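Local coordinates for protein lipoxygenase (Cyanothece sp., PDB 5EK8) that probably adds molecular oxygen to polyunsaturated fatty acids as a non-heme iron 9R-lipoxygenase that also carries a PLAT-type beta domain, at residues A[56-61]-A[155-160]; A[67-72]-A[375-380]; A[74-79]-A[116-121]. All coordinates share one frame; numbering follows the deposited sequence.

Contact 1 pairs strands within one sheet of the beta domain, contact 3 pairs strands within the other, and contact 2 fastens that domain to the helical part that carries the iron. The centres of contacts 1 and 2 are about 14 Å apart, as are those of contacts 1 and 3; contacts 2 and 3 are about 17 Å apart. Val119 of contact 3 joins them: its side chain meets Leu59 of contact 1 and Leu68 and Ile71 of contact 2. A probable backbone hydrogen bond, Leu59 O to Leu68 N at 2.9 Å, also ties contact 1 to contact 2. All three lie away from the iron, yet helix 337-377, which ends in contact 2, supplies the iron ligands His359 and His364.

Contact 1: A[56-61]-A[155-160]; sequences TGQLLF and FGTLTV
With chi1 at 180°, Gln58 sends CG away from its own amide nitrogen and runs out straight, while Thr157 turns OG1 to lie beside its own backbone N (chi1 -83°), and the two side chains rise together from neighbouring strands. Gln58 OE1 and Thr157 OG1 come within 2.9 Å; the other end of the amide, NE2, is hydrogen-bonded to Asn95 O. The second branch of Thr157 reaches along the same face, CG2 to Leu60 CD1 at 3.6 Å. Beneath these side chains the two strands run parallel, and the backbone bonds alternate: Gln58 gives its N-H to Gly156 O and receives Leu158 N at its own O, then Leu60 does the same with Leu158 O and Val160 N. This is the parallel pair in a mixed sheet whose third strand is 97-102, consistent with one half of a PLAT-type beta-sandwich. The other face, with Leu59 and Leu158, is apolar: Leu59 CD2 lies 4.2 Å from Leu158 CB, and Leu59 CD1 lies 4.3 Å from Val160 CG2. Upstream, before the chain turns a corner at Thr157, Phe155 N donates to Thr56 O at 2.9 Å, and the same oxygen sits at the edge of the Phe155 ring, in its plane.

Contact 2: A[67-72]-A[375-380]; sequences PLHNIE and FRNLRK
His69 NE2 donates to the backbone oxygen Asn377 O at 2.9 Å, a nearly straight bond (168° at the hydrogen) with the acceptor in the plane of the imidazole. The ring is swung there by a first torsion that puts CG between the backbone N and the carbonyl carbon (chi1 56°). Its other nitrogen, ND1, turns back to make a weak bond to Pro67 O, so both nitrogens face carbonyl oxygens. The Asn377 amide lies almost coplanar with the imidazole and brings OD1 to 3.2 Å from His69 CE1; its ND2 is engaged by Asp491. Here helix 337-377 of the catalytic part runs out, Leu378 being the first residue to leave helical geometry, and the loop between strands 53-61 and 72-79 of the beta domain docks against that end. Arg379 follows, its chain bent at the third torsion and its guanidinium turned 65° against the imidazole, with NH2 over one ring face, toward the rim. Ile71 covers a face of this guanidinium, CD1 to Arg379 NE at 3.7 Å, and the Leu68 side chain crosses that of Arg379 at about a right angle, with CD1 the touching atom. The Arg379 CD methylene rests 3.3 Å from Asn70 O. Further along, Asn70 CB meets the Lys380 chain at CG, 4.0 Å away and roughly perpendicular. Glu484 of helix 482-495 accepts from Asn70 ND2 and from the backbone nitrogens of Arg379 and Lys380, bridging the two segments.

Contact 3: A[74-79]-A[116-121]; sequences EVWDRD and ELRVID
The guanidinium of Arg118 lies flat over one face of the Trp76 indole, planes 4° apart, with Arg118 CZ 3.6 Å from the centroid of the five-membered ring: a stacked cation-pi pair. The CD methylene of Arg118 adds a CH-pi contact to the same ring. At the guanidinium edge, Glu116 OE1 takes NE at 2.9 Å and NH2 at 3.2 Å, a side-on salt bridge to a single oxygen that fixes the rotation of the group. At the indole edge, Trp76 NE1 donates to Glu74 OE1 at 2.9 Å; the oxygen lies in the ring plane, whereas the nitrogen approaches on the anti side, 30° out of the carboxylate plane. A serine in place of Trp76 removes the indole, and the Glu74 carboxylate, without its N-H donor, would probably be freer to turn, with one face of the Arg118 guanidinium left uncovered by it. Glu74 keeps CG beside its backbone N (chi1 -64°), which lays the extended chain across Ile120, CG to CG1 at 3.7 Å. Glu116 OE2 abuts Arg78 CB, but the Arg78 guanidinium goes to Asp146. Two backbone bonds between Glu74 and Arg118 make these a hydrogen-bonded antiparallel pair; Trp76 and Glu116 form the next, its Glu116 N-H bond weak. Between them the non-hydrogen-bonded pair Val75 and Leu117 faces the other way, CG2 to CD1 at 3.8 Å. The two strands are the inner pair of a four-stranded antiparallel sheet, flanked by 82-91 and 132-143, and Val75 and Leu117 pack onto Ile100 and Phe98 of strand 97-102 in the other sheet.

Contact 1: A[56-61]-A[155-160]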
loop_
_atom_site.group_PDB
_atom_site.type_symbol
_atom_site.label_atom_id
_atom_site.label_comp_id
_atom_site.label_asym_id
_atom_site.label_seq_id
_atom_site.Cartn_x
_atom_site.Cartn_y
_atom_site.Cartn_z
ATOM N N THR A 56 39.543 -6.584 0.197
ATOM C CA THR A 56 38.976 -5.859 -0.930
ATOM C C THR A 56 37.944 -6.680 -1.676
ATOM O O THR A 56 37.821 -7.892 -1.467
ATOM C CB THR A 56 40.059 -5.425 -1.936
ATOM O OG1 THR A 56 40.716 -6.584 -2.462
ATOM C CG2 THR A 56 41.082 -4.514 -1.272
ATOM N N GLY A 57 37.199 -6.013 -2.550
ATOM C CA GLY A 57 36.265 -6.728 -3.403
ATOM C C GLY A 57 35.213 -5.852 -4.045
ATOM O O GLY A 57 35.295 -4.631 -3.988
ATOM N N GLN A 58 34.225 -6.482 -4.668
ATOM C CA GLN A 58 33.123 -5.754 -5.279
ATOM C C GLN A 58 31.808 -6.486 -5.063
ATOM O O GLN A 58 31.724 -7.698 -5.250
ATOM C CB GLN A 58 33.366 -5.549 -6.773
ATOM C CG GLN A 58 32.245 -4.802 -7.475
ATOM C CD GLN A 58 32.504 -4.620 -8.956
ATOM O OE1 GLN A 58 33.084 -5.487 -9.608
ATOM N NE2 GLN A 58 32.077 -3.485 -9.494
ATOM N N LEU A 59 30.782 -5.741 -4.668
ATOM C CA LEU A 59 29.467 -6.317 -4.416
ATOM C C LEU A 59 28.447 -5.888 -5.463
ATOM O O LEU A 59 28.365 -4.715 -5.819
ATOM C CB LEU A 59 28.971 -5.927 -3.026
ATOM C CG LEU A 59 29.846 -6.366 -1.852
ATOM C CD1 LEU A 59 29.127 -6.113 -0.531
ATOM C CD2 LEU A 59 30.244 -7.832 -1.990
ATOM N N LEU A 60 27.669 -6.850 -5.944
ATOM C CA LEU A 60 26.622 -6.583 -6.924
ATOM C C LEU A 60 25.270 -7.104 -6.435
ATOM O O LEU A 60 25.215 -8.061 -5.664
ATOM C CB LEU A 60 26.975 -7.228 -8.267
ATOM C CG LEU A 60 28.354 -6.932 -8.862
ATOM C CD1 LEU A 60 28.569 -7.742 -10.123
ATOM C CD2 LEU A 60 28.524 -5.453 -9.156
ATOM N N PHE A 61 24.183 -6.469 -6.871
ATOM C CA PHE A 61 22.849 -7.028 -6.661
ATOM C C PHE A 61 22.782 -8.404 -7.313
ATOM O O PHE A 61 23.330 -8.601 -8.400
ATOM C CB PHE A 61 21.761 -6.131 -7.254
ATOM C CG PHE A 61 21.528 -4.857 -6.499
ATOM C CD1 PHE A 61 20.531 -4.780 -5.544
ATOM C CD2 PHE A 61 22.284 -3.729 -6.765
ATOM C CE1 PHE A 61 20.303 -3.609 -4.856
ATOM C CE2 PHE A 61 22.057 -2.551 -6.080
ATOM C CZ PHE A 61 21.063 -2.491 -5.127
ATOM N N PHE A 155 37.940 -10.779 -1.930
ATOM C CA PHE A 155 36.737 -11.572 -2.158
ATOM C C PHE A 155 36.421 -11.642 -3.645
ATOM O O PHE A 155 35.754 -12.567 -4.110
ATOM C CB PHE A 155 35.538 -10.983 -1.412
ATOM C CG PHE A 155 35.693 -10.964 0.080
ATOM C CD1 PHE A 155 35.078 -11.926 0.866
ATOM C CD2 PHE A 155 36.442 -9.975 0.700
ATOM C CE1 PHE A 155 35.210 -11.907 2.243
ATOM C CE2 PHE A 155 36.581 -9.951 2.074
ATOM C CZ PHE A 155 35.963 -10.918 2.848
ATOM N N GLY A 156 36.905 -10.652 -4.386
ATOM C CA GLY A 156 36.560 -10.519 -5.786
ATOM C C GLY A 156 35.134 -10.025 -5.899
ATOM O O GLY A 156 34.624 -9.382 -4.980
ATOM N N THR A 157 34.492 -10.324 -7.022
ATOM C CA THR A 157 33.110 -9.913 -7.247
ATOM C C THR A 157 32.116 -10.944 -6.716
ATOM O O THR A 157 32.172 -12.121 -7.065
ATOM C CB THR A 157 32.841 -9.658 -8.745
ATOM O OG1 THR A 157 33.272 -8.333 -9.079
ATOM C CG2 THR A 157 31.359 -9.788 -9.065
ATOM N N LEU A 158 31.211 -10.486 -5.862
ATOM C CA LEU A 158 30.171 -11.342 -5.308
ATOM C C LEU A 158 28.809 -10.696 -5.497
ATOM O O LEU A 158 28.709 -9.475 -5.631
ATOM C CB LEU A 158 30.426 -11.607 -3.826
ATOM C CG LEU A 158 31.810 -12.148 -3.473
ATOM C CD1 LEU A 158 31.956 -12.261 -1.965
ATOM C CD2 LEU A 158 32.057 -13.491 -4.154
ATOM N N THR A 159 27.763 -11.514 -5.510
ATOM C CA THR A 159 26.404 -10.999 -5.613
ATOM C C THR A 159 25.710 -11.045 -4.260
ATOM O O THR A 159 25.970 -11.930 -3.445
ATOM C CB THR A 159 25.564 -11.782 -6.645
ATOM O OG1 THR A 159 25.572 -13.177 -6.320
ATOM C CG2 THR A 159 26.121 -11.589 -8.052
ATOM N N VAL A 160 24.830 -10.077 -4.025
ATOM C CA VAL A 160 24.078 -10.001 -2.780
ATOM C C VAL A 160 22.588 -9.869 -3.068
ATOM O O VAL A 160 22.178 -8.985 -3.815
ATOM C CB VAL A 160 24.537 -8.809 -1.906
ATOM C CG1 VAL A 160 23.733 -8.753 -0.606
ATOM C CG2 VAL A 160 26.038 -8.894 -1.621
#

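Contact 2: A[67-72]-A[375-380]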
loop_
_atom_site.group_PDB
_atom_site.type_symbol
_atom_site.label_atom_id
_atom_site.label_comp_id
_atom_site.label_asym_id
_atom_site.label_seq_id
_atom_site.Cartn_x
_atom_site.Cartn_y
_atom_site.Cartn_z
ATOM N N PRO A 67 25.980 -2.623 -9.425
ATOM C CA PRO A 67 26.746 -2.455 -8.187
ATOM C C PRO A 67 25.871 -2.152 -6.979
ATOM O O PRO A 67 24.944 -1.348 -7.077
ATOM C CB PRO A 67 27.666 -1.268 -8.498
ATOM C CG PRO A 67 27.046 -0.581 -9.667
ATOM C CD PRO A 67 26.399 -1.667 -10.463
ATOM N N LEU A 68 26.165 -2.810 -5.860
ATOM C CA LEU A 68 25.551 -2.483 -4.575
ATOM C C LEU A 68 26.321 -1.320 -3.961
ATOM O O LEU A 68 27.345 -1.511 -3.308
ATOM C CB LEU A 68 25.554 -3.692 -3.641
ATOM C CG LEU A 68 24.670 -3.631 -2.397
ATOM C CD1 LEU A 68 23.212 -3.589 -2.787
ATOM C CD2 LEU A 68 24.941 -4.820 -1.488
ATOM N N HIS A 69 25.814 -0.115 -4.183
ATOM C CA HIS A 69 26.569 1.105 -3.936
ATOM C C HIS A 69 26.379 1.703 -2.547
ATOM O O HIS A 69 25.283 1.667 -1.987
ATOM C CB HIS A 69 26.181 2.148 -4.977
ATOM C CG HIS A 69 24.713 2.426 -5.019
ATOM N ND1 HIS A 69 23.834 1.671 -5.769
ATOM C CD2 HIS A 69 23.964 3.363 -4.396
ATOM C CE1 HIS A 69 22.612 2.139 -5.611
ATOM N NE2 HIS A 69 22.660 3.165 -4.778
ATOM N N ASN A 70 27.464 2.260 -2.012
ATOM C CA ASN A 70 27.437 3.050 -0.782
ATOM C C ASN A 70 26.779 2.327 0.386
ATOM O O ASN A 70 26.048 2.933 1.170
ATOM C CB ASN A 70 26.720 4.384 -1.024
ATOM C CG ASN A 70 27.234 5.114 -2.254
ATOM O OD1 ASN A 70 28.305 4.805 -2.778
ATOM N ND2 ASN A 70 26.469 6.094 -2.718
ATOM N N ILE A 71 27.028 1.027 0.495
ATOM C CA ILE A 71 26.460 0.251 1.584
ATOM C C ILE A 71 27.571 -0.139 2.552
ATOM O O ILE A 71 28.709 -0.387 2.143
ATOM C CB ILE A 71 25.711 -0.996 1.061
ATOM C CG1 ILE A 71 24.703 -1.489 2.100
ATOM C CG2 ILE A 71 26.683 -2.097 0.636
ATOM C CD1 ILE A 71 23.594 -2.315 1.506
ATOM N N GLU A 72 27.248 -0.152 3.841
ATOM C CA GLU A 72 28.261 -0.374 4.863
ATOM C C GLU A 72 28.646 -1.841 4.950
ATOM O O GLU A 72 27.799 -2.732 4.862
ATOM C CB GLU A 72 27.782 0.135 6.227
ATOM C CG GLU A 72 27.820 1.651 6.358
ATOM C CD GLU A 72 27.234 2.154 7.666
ATOM O OE1 GLU A 72 27.414 1.484 8.707
ATOM O OE2 GLU A 72 26.588 3.225 7.652
ATOM N N PHE A 375 14.528 1.591 -1.093
ATOM C CA PHE A 375 15.400 0.906 -0.148
ATOM C C PHE A 375 16.560 0.227 -0.861
ATOM O O PHE A 375 17.590 -0.059 -0.252
ATOM C CB PHE A 375 14.609 -0.111 0.679
ATOM C CG PHE A 375 13.803 0.513 1.785
ATOM C CD1 PHE A 375 14.395 0.821 2.999
ATOM C CD2 PHE A 375 12.461 0.805 1.608
ATOM C CE1 PHE A 375 13.664 1.397 4.015
ATOM C CE2 PHE A 375 11.726 1.382 2.621
ATOM C CZ PHE A 375 12.328 1.678 3.824
ATOM N N ARG A 376 16.394 -0.024 -2.155
ATOM C CA ARG A 376 17.466 -0.614 -2.937
ATOM C C ARG A 376 18.592 0.377 -3.188
ATOM O O ARG A 376 19.761 -0.000 -3.152
ATOM C CB ARG A 376 16.943 -1.137 -4.272
ATOM C CG ARG A 376 16.412 -2.552 -4.230
ATOM C CD ARG A 376 15.855 -2.960 -5.592
ATOM N NE ARG A 376 16.913 -3.204 -6.564
ATOM C CZ ARG A 376 17.362 -4.413 -6.880
ATOM N NH1 ARG A 376 16.840 -5.487 -6.307
ATOM N NH2 ARG A 376 18.330 -4.552 -7.775
ATOM N N ASN A 377 18.252 1.639 -3.440
ATOM C CA ASN A 377 19.255 2.561 -3.979
ATOM C C ASN A 377 19.511 3.860 -3.206
ATOM O O ASN A 377 20.436 4.601 -3.540
ATOM C CB ASN A 377 18.878 2.919 -5.421
ATOM C CG ASN A 377 18.752 1.695 -6.311
ATOM O OD1 ASN A 377 19.750 1.140 -6.766
ATOM N ND2 ASN A 377 17.519 1.271 -6.566
ATOM N N LEU A 378 18.713 4.142 -2.182
ATOM C CA LEU A 378 18.852 5.409 -1.463
ATOM C C LEU A 378 19.495 5.236 -0.089
ATOM O O LEU A 378 18.850 4.769 0.850
ATOM C CB LEU A 378 17.488 6.089 -1.320
ATOM C CG LEU A 378 16.832 6.489 -2.642
ATOM C CD1 LEU A 378 15.529 7.240 -2.402
ATOM C CD2 LEU A 378 17.796 7.320 -3.486
ATOM N N ARG A 379 20.764 5.624 0.021
ATOM C CA ARG A 379 21.507 5.516 1.279
ATOM C C ARG A 379 22.153 6.837 1.701
ATOM O O ARG A 379 21.714 7.469 2.663
ATOM C CB ARG A 379 22.578 4.431 1.168
ATOM C CG ARG A 379 22.094 3.067 1.603
ATOM C CD ARG A 379 22.949 1.953 1.040
ATOM N NE ARG A 379 22.099 0.926 0.456
ATOM C CZ ARG A 379 22.056 0.639 -0.838
ATOM N NH1 ARG A 379 21.240 -0.306 -1.277
ATOM N NH2 ARG A 379 22.835 1.288 -1.691
ATOM N N LYS A 380 23.201 7.247 0.988
ATOM C CA LYS A 380 23.896 8.498 1.293
ATOM C C LYS A 380 23.075 9.732 0.924
ATOM O O LYS A 380 23.234 10.799 1.524
ATOM C CB LYS A 380 25.245 8.552 0.575
ATOM C CG LYS A 380 26.306 7.645 1.170
ATOM C CD LYS A 380 27.699 8.119 0.776
ATOM C CE LYS A 380 28.784 7.253 1.397
ATOM N NZ LYS A 380 30.138 7.825 1.171
#

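Contact 3: A[74-79]-A[116-121]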
loop_
_atom_site.group_PDB
_atom_site.type_symbol
_atom_site.label_atom_id
_atom_site.label_comp_id
_atom_site.label_asym_id
_atom_site.label_seq_id
_atom_site.Cartn_x
_atom_site.Cartn_y
_atom_site.Cartn_z
ATOM N N GLU A 74 31.149 -4.661 7.195
ATOM C CA GLU A 74 31.942 -4.920 8.388
ATOM C C GLU A 74 32.739 -6.214 8.235
ATOM O O GLU A 74 32.201 -7.249 7.837
ATOM C CB GLU A 74 31.048 -4.980 9.629
ATOM C CG GLU A 74 30.338 -3.663 9.956
ATOM C CD GLU A 74 29.446 -3.747 11.195
ATOM O OE1 GLU A 74 29.183 -4.870 11.678
ATOM O OE2 GLU A 74 29.005 -2.684 11.687
ATOM N N VAL A 75 34.028 -6.149 8.533
ATOM C CA VAL A 75 34.859 -7.343 8.517
ATOM C C VAL A 75 34.889 -7.971 9.905
ATOM O O VAL A 75 35.264 -7.332 10.885
ATOM C CB VAL A 75 36.291 -7.037 8.051
ATOM C CG1 VAL A 75 37.226 -8.178 8.418
ATOM C CG2 VAL A 75 36.308 -6.788 6.556
ATOM N N TRP A 76 34.475 -9.229 9.975
ATOM C CA TRP A 76 34.419 -9.962 11.229
ATOM C C TRP A 76 35.204 -11.256 11.136
ATOM O O TRP A 76 35.359 -11.821 10.058
ATOM C CB TRP A 76 32.969 -10.280 11.604
ATOM C CG TRP A 76 32.161 -9.099 12.032
ATOM C CD1 TRP A 76 31.683 -8.109 11.232
ATOM C CD2 TRP A 76 31.718 -8.791 13.362
ATOM N NE1 TRP A 76 30.972 -7.196 11.978
ATOM C CE2 TRP A 76 30.982 -7.592 13.288
ATOM C CE3 TRP A 76 31.879 -9.410 14.606
ATOM C CZ2 TRP A 76 30.404 -6.997 14.413
ATOM C CZ3 TRP A 76 31.301 -8.822 15.721
ATOM C CH2 TRP A 76 30.581 -7.623 15.618
ATOM N N ASP A 77 35.692 -11.731 12.270
ATOM C CA ASP A 77 36.192 -13.085 12.350
ATOM C C ASP A 77 35.079 -14.004 12.816
ATOM O O ASP A 77 34.539 -13.834 13.920
ATOM C CB ASP A 77 37.376 -13.190 13.301
ATOM C CG ASP A 77 37.871 -14.608 13.438
ATOM O OD1 ASP A 77 37.325 -15.361 14.273
ATOM O OD2 ASP A 77 38.801 -14.981 12.700
ATOM N N ARG A 78 34.737 -14.966 11.965
ATOM C CA ARG A 78 33.811 -16.027 12.321
ATOM C C ARG A 78 34.598 -17.196 12.892
ATOM O O ARG A 78 35.509 -17.722 12.249
ATOM C CB ARG A 78 32.996 -16.473 11.104
ATOM C CG ARG A 78 33.855 -16.859 9.914
ATOM C CD ARG A 78 33.140 -17.773 8.952
ATOM N NE ARG A 78 34.074 -18.387 8.010
ATOM C CZ ARG A 78 34.620 -19.587 8.178
ATOM N NH1 ARG A 78 34.321 -20.309 9.249
ATOM N NH2 ARG A 78 35.461 -20.068 7.273
ATOM N N ASP A 79 34.265 -17.589 14.114
ATOM C CA ASP A 79 34.900 -18.745 14.726
ATOM C C ASP A 79 33.827 -19.748 15.129
ATOM O O ASP A 79 32.742 -19.368 15.577
ATOM C CB ASP A 79 35.761 -18.331 15.929
ATOM C CG ASP A 79 35.205 -17.120 16.657
ATOM O OD1 ASP A 79 33.988 -16.868 16.536
ATOM O OD2 ASP A 79 35.982 -16.424 17.348
ATOM N N GLU A 116 34.909 -13.102 7.524
ATOM C CA GLU A 116 33.470 -13.085 7.317
ATOM C C GLU A 116 33.055 -11.650 7.028
ATOM O O GLU A 116 33.351 -10.743 7.803
ATOM C CB GLU A 116 32.728 -13.624 8.541
ATOM C CG GLU A 116 31.285 -13.152 8.653
ATOM C CD GLU A 116 30.575 -13.702 9.886
ATOM O OE1 GLU A 116 30.179 -12.900 10.761
ATOM O OE2 GLU A 116 30.407 -14.938 9.978
ATOM N N LEU A 117 32.388 -11.440 5.902
ATOM C CA LEU A 117 31.995 -10.099 5.495
ATOM C C LEU A 117 30.512 -9.855 5.738
ATOM O O LEU A 117 29.668 -10.625 5.287
ATOM C CB LEU A 117 32.327 -9.877 4.022
ATOM C CG LEU A 117 32.351 -8.424 3.553
ATOM C CD1 LEU A 117 33.501 -7.674 4.215
ATOM C CD2 LEU A 117 32.450 -8.366 2.033
ATOM N N ARG A 118 30.192 -8.784 6.453
ATOM C CA ARG A 118 28.801 -8.465 6.736
ATOM C C ARG A 118 28.329 -7.238 5.968
ATOM O O ARG A 118 28.951 -6.175 6.020
ATOM C CB ARG A 118 28.590 -8.246 8.234
ATOM C CG ARG A 118 28.956 -9.442 9.088
ATOM C CD ARG A 118 28.399 -9.311 10.494
ATOM N NE ARG A 118 28.937 -10.333 11.385
ATOM C CZ ARG A 118 28.687 -10.394 12.689
ATOM N NH1 ARG A 118 27.899 -9.492 13.260
ATOM N NH2 ARG A 118 29.226 -11.360 13.422
ATOM N N VAL A 119 27.227 -7.407 5.247
ATOM C CA VAL A 119 26.530 -6.302 4.618
ATOM C C VAL A 119 25.549 -5.742 5.636
ATOM O O VAL A 119 24.688 -6.474 6.154
ATOM C CB VAL A 119 25.781 -6.733 3.335
ATOM C CG1 VAL A 119 25.177 -5.520 2.642
ATOM C CG2 VAL A 119 26.721 -7.478 2.384
ATOM N N ILE A 120 25.694 -4.444 5.900
ATOM C CA ILE A 120 24.986 -3.757 6.971
ATOM C C ILE A 120 23.942 -2.756 6.467
ATOM O O ILE A 120 24.241 -1.854 5.683
ATOM C CB ILE A 120 25.982 -3.012 7.892
ATOM C CG1 ILE A 120 27.042 -3.978 8.419
ATOM C CG2 ILE A 120 25.255 -2.338 9.052
ATOM C CD1 ILE A 120 26.469 -5.123 9.218
ATOM N N ASP A 121 22.716 -2.935 6.948
ATOM C CA ASP A 121 21.595 -2.038 6.688
ATOM C C ASP A 121 21.523 -1.002 7.805
ATOM O O ASP A 121 22.201 -1.158 8.819
ATOM C CB ASP A 121 20.297 -2.843 6.624
ATOM C CG ASP A 121 19.309 -2.290 5.634
ATOM O OD1 ASP A 121 19.218 -1.051 5.510
ATOM O OD2 ASP A 121 18.614 -3.103 4.988
#